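Local coordinates for stage II sporulation E family protein (Thermanaerovibrio acidaminovorans, PDB 3RNR) that is of unknown function but belongs to the protein phosphatase 2C family, and so probably removes phosphate groups from phosphorylated proteins, at residues Met22-Glu27 and His58-Gln63. Numbering follows the deposited sequence.
Sequences MIRGDE and HRWASQ
E27, whose CB packs on the W60 indole, takes through its carboxylate atom OE1 a 2.8 Å hydrogen bond from R24 NH1 as part of a salt bridge. A glycerol, probably left from crystallisation, is modelled beside E27 OE1, too close for that contact to be relied on. R24 NE reaches the other oxygen, E27 OE2, at 2.9 Å. This is a side-on, two-nitrogen grip: both acceptors lie within 9° of the guanidinium plane, and it should hold that group's rotation.

The indole comes from helix 46-63, over one guanidinium face, with W60 CZ2 3.9 Å from R24 NE. The two planes stand 78° apart, so a rim atom rather than a parallel stack makes the contact. W60 CG lies anti to the backbone N (chi1 166°), a setting that carries the ring toward the N-terminal end of helix 25-41. There CZ2 meets E27 CB at 3.6 Å, the closest approach across the contact. A water in the ring plane accepts from W60 NE1 at 3.2 Å and gives only a weak bond to E27 OE1, a loose polar bridge beside the apolar touch.

R24 is the N-cap residue of helix 25-41, and W60 belongs to the last turn of helix 46-63. R31, farther along the first helix, makes a cation-pi contact with W60, and T70, in the loop before strand 72-80, touches the W60 side chain. W60 thus links helix 46-63 to the start of helix 25-41 at the protein surface.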
loop_
_atom_site.group_PDB
_atom_site.type_symbol
_atom_site.label_atom_id
_atom_site.label_comp_id
_atom_site.label_asym_id
_atom_site.label_seq_id
_atom_site.Cartn_x
_atom_site.Cartn_y
_atom_site.Cartn_z
HETATM N N MSE B 22 13.905 11.259 -17.822
HETATM C CA MSE B 22 13.053 11.031 -18.974
HETATM C C MSE B 22 11.727 11.713 -18.746
HETATM O O MSE B 22 11.561 12.424 -17.763
HETATM C CB MSE B 22 12.872 9.535 -19.181
HETATM C CG MSE B 22 14.144 8.899 -19.684
HETATM SE SE MSE B 22 14.247 7.041 -19.280
HETATM C CE MSE B 22 13.195 6.403 -20.702
ATOM N N ILE B 23 10.777 11.506 -19.647
ATOM C CA ILE B 23 9.547 12.281 -19.601
ATOM C C ILE B 23 8.434 11.590 -18.804
ATOM O O ILE B 23 8.364 10.360 -18.745
ATOM C CB ILE B 23 9.025 12.651 -21.002
ATOM C CG1 ILE B 23 8.490 11.417 -21.716
ATOM C CG2 ILE B 23 10.107 13.336 -21.824
ATOM C CD1 ILE B 23 7.328 11.738 -22.616
ATOM N N ARG B 24 7.627 12.408 -18.135
ATOM C CA ARG B 24 6.431 11.955 -17.429
ATOM C C ARG B 24 6.730 10.803 -16.475
ATOM O O ARG B 24 5.965 9.841 -16.376
ATOM C CB ARG B 24 5.319 11.617 -18.427
ATOM C CG ARG B 24 4.916 12.836 -19.280
ATOM C CD ARG B 24 3.941 12.500 -20.407
ATOM N NE ARG B 24 2.588 12.239 -19.928
ATOM C CZ ARG B 24 1.573 11.891 -20.715
ATOM N NH1 ARG B 24 0.368 11.664 -20.198
ATOM N NH2 ARG B 24 1.768 11.763 -22.020
ATOM N N GLY B 25 7.835 10.928 -15.747
ATOM C CA GLY B 25 8.249 9.893 -14.813
ATOM C C GLY B 25 7.213 9.580 -13.745
ATOM O O GLY B 25 6.993 8.418 -13.408
ATOM N N ASP B 26 6.570 10.611 -13.205
ATOM C CA ASP B 26 5.575 10.397 -12.159
ATOM C C ASP B 26 4.352 9.631 -12.665
ATOM O O ASP B 26 3.806 8.799 -11.957
ATOM C CB ASP B 26 5.148 11.736 -11.544
ATOM C CG ASP B 26 6.115 12.220 -10.462
ATOM O OD1 ASP B 26 7.180 11.584 -10.271
ATOM O OD2 ASP B 26 5.806 13.237 -9.801
ATOM N N GLU B 27 3.917 9.927 -13.886
ATOM C CA GLU B 27 2.811 9.201 -14.491
ATOM C C GLU B 27 3.176 7.748 -14.784
ATOM O O GLU B 27 2.340 6.864 -14.631
ATOM C CB GLU B 27 2.345 9.902 -15.775
ATOM C CG GLU B 27 1.708 11.255 -15.516
ATOM C CD GLU B 27 1.329 11.971 -16.807
ATOM O OE1 GLU B 27 0.331 11.570 -17.431
ATOM O OE2 GLU B 27 2.038 12.917 -17.200
ATOM N N HIS B 58 4.093 -0.019 -20.418
ATOM C CA HIS B 58 4.352 -0.235 -21.842
ATOM C C HIS B 58 3.135 0.167 -22.694
ATOM O O HIS B 58 3.263 0.841 -23.723
ATOM C CB HIS B 58 4.705 -1.711 -22.066
ATOM C CG HIS B 58 5.274 -2.014 -23.419
ATOM N ND1 HIS B 58 4.511 -2.018 -24.566
ATOM C CD2 HIS B 58 6.527 -2.368 -23.800
ATOM C CE1 HIS B 58 5.269 -2.344 -25.600
ATOM N NE2 HIS B 58 6.497 -2.564 -25.160
ATOM N N ARG B 59 1.960 -0.257 -22.249
ATOM C CA ARG B 59 0.694 -0.001 -22.937
ATOM C C ARG B 59 0.407 1.505 -22.980
ATOM O O ARG B 59 0.154 2.081 -24.044
ATOM C CB ARG B 59 -0.410 -0.766 -22.190
ATOM C CG ARG B 59 -1.781 -0.890 -22.843
ATOM C CD ARG B 59 -2.593 -2.045 -22.184
ATOM N NE ARG B 59 -2.581 -2.017 -20.709
ATOM C CZ ARG B 59 -2.315 -3.065 -19.919
ATOM N NH1 ARG B 59 -2.036 -4.250 -20.448
ATOM N NH2 ARG B 59 -2.327 -2.935 -18.591
ATOM N N TRP B 60 0.459 2.140 -21.812
ATOM C CA TRP B 60 0.290 3.589 -21.686
ATOM C C TRP B 60 1.322 4.408 -22.495
ATOM O O TRP B 60 0.965 5.364 -23.189
ATOM C CB TRP B 60 0.347 3.969 -20.199
ATOM C CG TRP B 60 0.522 5.430 -19.936
ATOM C CD1 TRP B 60 -0.441 6.400 -20.010
ATOM C CD2 TRP B 60 1.728 6.092 -19.531
ATOM N NE1 TRP B 60 0.096 7.623 -19.684
ATOM C CE2 TRP B 60 1.424 7.463 -19.386
ATOM C CE3 TRP B 60 3.034 5.660 -19.275
ATOM C CZ2 TRP B 60 2.381 8.405 -19.007
ATOM C CZ3 TRP B 60 3.978 6.591 -18.899
ATOM C CH2 TRP B 60 3.647 7.949 -18.762
ATOM N N ALA B 61 2.596 4.038 -22.401
ATOM C CA ALA B 61 3.655 4.729 -23.133
ATOM C C ALA B 61 3.442 4.639 -24.652
ATOM O O ALA B 61 3.591 5.625 -25.375
ATOM C CB ALA B 61 5.022 4.162 -22.749
ATOM N N SER B 62 3.083 3.453 -25.127
ATOM C CA SER B 62 2.840 3.242 -26.546
ATOM C C SER B 62 1.773 4.205 -27.078
ATOM O O SER B 62 2.006 4.946 -28.033
ATOM C CB SER B 62 2.421 1.794 -26.800
ATOM O OG SER B 62 3.494 0.912 -26.536
ATOM N N GLN B 63 0.607 4.194 -26.446
ATOM C CA GLN B 63 -0.469 5.090 -26.833
ATOM C C GLN B 63 -0.065 6.549 -26.794
ATOM O O GLN B 63 -0.566 7.356 -27.571
ATOM C CB GLN B 63 -1.670 4.889 -25.929
ATOM C CG GLN B 63 -2.328 3.571 -26.115
ATOM C CD GLN B 63 -3.600 3.473 -25.319
ATOM O OE1 GLN B 63 -4.114 2.380 -25.080
ATOM N NE2 GLN B 63 -4.117 4.621 -24.897
HETATM O O HOH W 1 -2.020 10.025 -19.455
#